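PDB 1NPY: shikimate dehydrogenase-like protein HI_0607 from Haemophilus influenzae, which catalyses the NADP(+)-dependent oxidation of shikimate to 3-dehydroshikimate in vitro, but so weakly that shikimate may not be its biological substrate. Local coordinates for residues K109-K113 against Y114-K118; K50-A54 against L55-G59. One frame throughout, in Å; residues are numbered along the deposited sequence.

Contact 1 (K109-K113 against Y114-K118); sequences KLIEK and YHLNK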
loop_
_atom_site.group_PDB
_atom_site.type_symbol
_atom_site.label_atom_id
_atom_site.label_comp_id
_atom_site.label_asym_id
_atom_site.label_seq_id
_atom_site.Cartn_x
_atom_site.Cartn_y
_atom_site.Cartn_z
ATOM N N LYS A 109 7.829 4.809 4.948
ATOM C CA LYS A 109 8.908 5.293 4.106
ATOM C C LYS A 109 8.644 6.598 3.362
ATOM O O LYS A 109 9.540 7.446 3.269
ATOM C CB LYS A 109 9.417 4.216 3.133
ATOM C CG LYS A 109 10.144 3.065 3.838
ATOM C CD LYS A 109 10.960 2.187 2.894
ATOM C CE LYS A 109 11.994 1.284 3.592
ATOM N NZ LYS A 109 12.463 1.819 4.907
ATOM N N LEU A 110 7.440 6.769 2.820
ATOM C CA LEU A 110 7.091 8.007 2.148
ATOM C C LEU A 110 6.940 9.204 3.087
ATOM O O LEU A 110 7.309 10.335 2.730
ATOM C CB LEU A 110 5.810 7.790 1.341
ATOM C CG LEU A 110 6.007 6.872 0.139
ATOM C CD1 LEU A 110 4.667 6.334 -0.325
ATOM C CD2 LEU A 110 6.696 7.640 -0.992
ATOM N N ILE A 111 6.451 8.955 4.297
ATOM C CA ILE A 111 6.342 10.007 5.304
ATOM C C ILE A 111 7.749 10.537 5.547
ATOM O O ILE A 111 7.992 11.743 5.567
ATOM C CB ILE A 111 5.687 9.473 6.604
ATOM C CG1 ILE A 111 4.174 9.346 6.379
ATOM C CG2 ILE A 111 5.914 10.391 7.794
ATOM C CD1 ILE A 111 3.452 8.514 7.455
ATOM N N GLU A 112 8.684 9.614 5.728
ATOM C CA GLU A 112 10.084 9.986 5.907
ATOM C C GLU A 112 10.680 10.660 4.672
ATOM O O GLU A 112 11.307 11.718 4.756
ATOM C CB GLU A 112 10.897 8.750 6.281
ATOM C CG GLU A 112 12.359 9.108 6.513
ATOM C CD GLU A 112 13.136 7.983 7.164
ATOM O OE1 GLU A 112 13.886 7.291 6.441
ATOM O OE2 GLU A 112 13.012 7.815 8.397
ATOM N N LYS A 113 10.487 10.053 3.507
ATOM C CA LYS A 113 11.054 10.577 2.272
ATOM C C LYS A 113 10.683 12.030 2.013
ATOM O O LYS A 113 11.518 12.846 1.636
ATOM C CB LYS A 113 10.606 9.732 1.085
ATOM C CG LYS A 113 11.172 10.253 -0.213
ATOM C CD LYS A 113 10.909 9.297 -1.363
ATOM C CE LYS A 113 11.260 9.971 -2.681
ATOM N NZ LYS A 113 11.408 8.904 -3.708
ATOM N N TYR A 114 9.426 12.361 2.247
ATOM C CA TYR A 114 8.905 13.705 2.030
ATOM C C TYR A 114 9.090 14.617 3.253
ATOM O O TYR A 114 8.603 15.754 3.281
ATOM C CB TYR A 114 7.441 13.603 1.596
ATOM C CG TYR A 114 7.279 13.235 0.136
ATOM C CD1 TYR A 114 7.304 14.221 -0.839
ATOM C CD2 TYR A 114 7.195 11.907 -0.263
ATOM C CE1 TYR A 114 7.194 13.908 -2.175
ATOM C CE2 TYR A 114 7.100 11.576 -1.588
ATOM C CZ TYR A 114 7.088 12.585 -2.537
ATOM O OH TYR A 114 6.993 12.287 -3.871
ATOM N N HIS A 115 9.789 14.123 4.267
ATOM C CA HIS A 115 10.064 14.876 5.495
ATOM C C HIS A 115 8.806 15.511 6.074
ATOM O O HIS A 115 8.762 16.702 6.415
ATOM C CB HIS A 115 11.124 15.936 5.227
ATOM C CG HIS A 115 12.352 15.403 4.566
ATOM N ND1 HIS A 115 13.184 14.486 5.172
ATOM C CD2 HIS A 115 12.909 15.691 3.366
ATOM C CE1 HIS A 115 14.195 14.219 4.365
ATOM N NE2 HIS A 115 14.050 14.934 3.264
ATOM N N LEU A 116 7.743 14.721 6.168
ATOM C CA LEU A 116 6.507 15.275 6.699
ATOM C C LEU A 116 6.754 15.551 8.175
ATOM O O LEU A 116 7.418 14.775 8.853
ATOM C CB LEU A 116 5.327 14.309 6.547
ATOM C CG LEU A 116 5.076 13.952 5.081
ATOM C CD1 LEU A 116 3.775 13.197 4.937
ATOM C CD2 LEU A 116 5.041 15.180 4.156
ATOM N N ASN A 117 6.180 16.651 8.642
ATOM C CA ASN A 117 6.397 17.225 9.970
ATOM C C ASN A 117 5.418 16.593 10.958
ATOM O O ASN A 117 4.204 16.814 10.839
ATOM C CB ASN A 117 6.083 18.713 9.809
ATOM C CG ASN A 117 6.246 19.518 11.082
ATOM O OD1 ASN A 117 6.076 20.742 11.054
ATOM N ND2 ASN A 117 6.591 18.861 12.177
ATOM N N LYS A 118 5.907 15.791 11.903
ATOM C CA LYS A 118 5.027 15.118 12.859
ATOM C C LYS A 118 4.175 16.064 13.711
ATOM O O LYS A 118 3.209 15.631 14.326
ATOM C CB LYS A 118 5.796 14.157 13.774
ATOM C CG LYS A 118 6.733 14.852 14.767
ATOM C CD LYS A 118 7.425 13.889 15.695
ATOM C CE LYS A 118 8.079 14.604 16.885
ATOM N NZ LYS A 118 7.284 15.675 17.579
HETATM O O HOH W 1 9.069 12.859 8.408
#
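The Tyr114 ring meets Leu110 twice. Leu110 O lies at the ring edge, in its plane, 3.4 Å from Tyr114 CD2. The methyl Leu110 CD2 touches Tyr114 CE2 at 4.0 Å, with the two side chains alongside each other and pointing the same way. Tyr114 CG lies beside its own backbone N (chi1 -79°), which keeps the ring next to the last helical turn. The His115 ring has Lys113 O over one face, offset toward the rim.

The backbone forms a Schellman motif, with His115 at positive phi as its C-prime residue. Leu116 N bonds to Ile111 O at 3.0 Å, almost straight (172°). His115 N reaches Glu112 O at 2.9 Å. Tyr114 N bonds to Leu110 O at 3.0 Å. Leu116 CD1 packs on Ile111 CG1 at 4.1 Å, the two side chains crossing near a right angle.

A water donates to Ile111 O and, at 2.6 Å, to Leu116 O. Ile111 O thus accepts from both Leu116 N and water. The carbonyls of Leu110, Ile111 and Glu112 each accept a backbone amide from the residues that follow the helix. Ile111 and Leu116 add an apolar contact across the turn, backed by Phe143, as the chain runs on to strand 122-125.

Contact 2 (K50-A54 against L55-G59); sequences KGVRA and LGIRG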
loop_
_atom_site.group_PDB
_atom_site.type_symbol
_atom_site.label_atom_id
_atom_site.label_comp_id
_atom_site.label_asym_id
_atom_site.label_seq_id
_atom_site.Cartn_x
_atom_site.Cartn_y
_atom_site.Cartn_z
ATOM N N LYS A 50 -0.464 -23.569 2.685
ATOM C CA LYS A 50 0.264 -24.806 2.957
ATOM C C LYS A 50 1.030 -25.316 1.732
ATOM O O LYS A 50 2.066 -25.943 1.904
ATOM C CB LYS A 50 -0.647 -25.893 3.529
ATOM C CG LYS A 50 -1.153 -25.579 4.941
ATOM C CD LYS A 50 -2.213 -26.558 5.411
ATOM C CE LYS A 50 -2.539 -26.256 6.875
ATOM N NZ LYS A 50 -3.566 -27.217 7.394
ATOM N N GLY A 51 0.528 -25.056 0.530
ATOM C CA GLY A 51 1.193 -25.331 -0.733
ATOM C C GLY A 51 2.462 -24.536 -0.972
ATOM O O GLY A 51 3.455 -25.111 -1.438
ATOM N N VAL A 52 2.417 -23.245 -0.659
ATOM C CA VAL A 52 3.558 -22.345 -0.790
ATOM C C VAL A 52 4.680 -22.942 0.039
ATOM O O VAL A 52 5.802 -23.104 -0.421
ATOM C CB VAL A 52 3.211 -20.919 -0.275
ATOM C CG1 VAL A 52 4.446 -20.049 0.034
ATOM C CG2 VAL A 52 2.282 -20.227 -1.237
ATOM N N ARG A 53 4.397 -23.335 1.278
ATOM C CA ARG A 53 5.429 -23.967 2.100
ATOM C C ARG A 53 5.931 -25.306 1.553
ATOM O O ARG A 53 7.138 -25.514 1.441
ATOM C CB ARG A 53 4.946 -24.112 3.556
ATOM C CG ARG A 53 5.975 -24.806 4.445
ATOM C CD ARG A 53 5.457 -25.140 5.799
ATOM N NE ARG A 53 5.058 -23.955 6.558
ATOM C CZ ARG A 53 3.813 -23.601 6.836
ATOM N NH1 ARG A 53 2.783 -24.298 6.393
ATOM N NH2 ARG A 53 3.562 -22.517 7.569
ATOM N N ALA A 54 5.029 -26.216 1.194
ATOM C CA ALA A 54 5.379 -27.566 0.792
ATOM C C ALA A 54 6.175 -27.609 -0.508
ATOM O O ALA A 54 7.058 -28.453 -0.659
ATOM C CB ALA A 54 4.128 -28.447 0.662
ATOM N N LEU A 55 5.900 -26.658 -1.393
ATOM C CA LEU A 55 6.546 -26.615 -2.697
ATOM C C LEU A 55 7.813 -25.788 -2.700
ATOM O O LEU A 55 8.515 -25.757 -3.703
ATOM C CB LEU A 55 5.579 -26.066 -3.736
ATOM C CG LEU A 55 4.334 -26.912 -4.000
ATOM C CD1 LEU A 55 3.383 -26.182 -4.915
ATOM C CD2 LEU A 55 4.665 -28.273 -4.572
ATOM N N GLY A 56 8.138 -25.171 -1.569
ATOM C CA GLY A 56 9.333 -24.357 -1.486
ATOM C C GLY A 56 9.260 -23.085 -2.311
ATOM O O GLY A 56 10.292 -22.547 -2.704
ATOM N N ILE A 57 8.067 -22.534 -2.492
ATOM C CA ILE A 57 7.887 -21.252 -3.167
ATOM C C ILE A 57 8.463 -20.175 -2.235
ATOM O O ILE A 57 8.204 -20.176 -1.048
ATOM C CB ILE A 57 6.376 -21.083 -3.482
ATOM C CG1 ILE A 57 6.007 -22.098 -4.573
ATOM C CG2 ILE A 57 6.034 -19.643 -3.772
ATOM C CD1 ILE A 57 4.554 -22.177 -4.971
ATOM N N ARG A 58 9.258 -19.246 -2.755
ATOM C CA ARG A 58 10.014 -18.317 -1.938
ATOM C C ARG A 58 9.227 -17.164 -1.347
ATOM O O ARG A 58 9.438 -16.763 -0.204
ATOM C CB ARG A 58 11.105 -17.728 -2.825
ATOM C CG ARG A 58 11.936 -16.628 -2.216
ATOM C CD ARG A 58 12.571 -16.939 -0.888
ATOM N NE ARG A 58 13.236 -15.763 -0.353
ATOM C CZ ARG A 58 13.701 -15.628 0.875
ATOM N NH1 ARG A 58 13.538 -16.596 1.763
ATOM N NH2 ARG A 58 14.291 -14.493 1.249
ATOM N N GLY A 59 8.296 -16.632 -2.133
ATOM C CA GLY A 59 7.681 -15.368 -1.772
ATOM C C GLY A 59 6.261 -15.343 -2.305
ATOM O O GLY A 59 6.016 -15.866 -3.380
#
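Gly51 and Leu55 make the first link: Leu55 N bonds to Gly51 O at 2.9 Å, an i to i+4 backbone bond in the final turn. The Leu55 side chain folds back over the same carbonyl. Its CG sits beside the backbone N (chi1 -64°), and Leu55 CG approaches Gly51 O to 3.3 Å.

Val52 comes next and serves both backbone and side chain. Its carbonyl oxygen, Val52 O, accepts Ile57 N at 3.1 Å, with a bent N-H angle of 143°. Its CG1 methyl, anti to the backbone N, meets Ile57 CB at 4.1 Å. The two side chains cross at about a right angle. Ile57 CB also lies 3.7 Å from Val52 O, the acceptor of its own amide. Both side chains touch Met10 of strand 7-12, which places this apolar pair between helix and sheet.

Arg53 contributes its backbone: Gly56 N bonds to Arg53 O at 3.2 Å. Its guanidinium group turns to other partners, with NH2 in a salt bridge to Asp75 and NE bonded to Gly95 O.

Ala54 precedes the turn, and its N closes a normal helical bond to Lys50 O.

Gly56 N to Arg53 O and Ile57 N to Val52 O make a Schellman motif at the end of helix 45-55. Gly56 has positive phi, a conformation that favours glycine. The two Schellman bonds, with the Leu55 bond to Gly51, give three carbonyls of the last turn a backbone amide each. Ile57, the residue after Gly56, packs on Val52 and on Leu8 and Met10 of strand 7-12, and the chain then enters strand 59-62.

Contacts 1 and 2 are two examples of one helix ending, a Schellman motif followed by a strand. Their C-prime residues differ: His115 in contact 1, Gly56 in contact 2. They lie on opposite sides of the chain's centre, with their own centres about 36 Å apart and nearest atoms about 16 Å apart, and do not touch. Contact 2 leads into the mixed sheet of the substrate-binding domain and is away from the cofactor and substrate residues. Contact 1 leads into the parallel, Rossmann-type sheet. It is nearer those residues: the Leu110 side chain is about 8 Å from that of Met130, a probable NADP(+)-binding residue, and about 9 Å from that of Asp103, inferred to bind substrate.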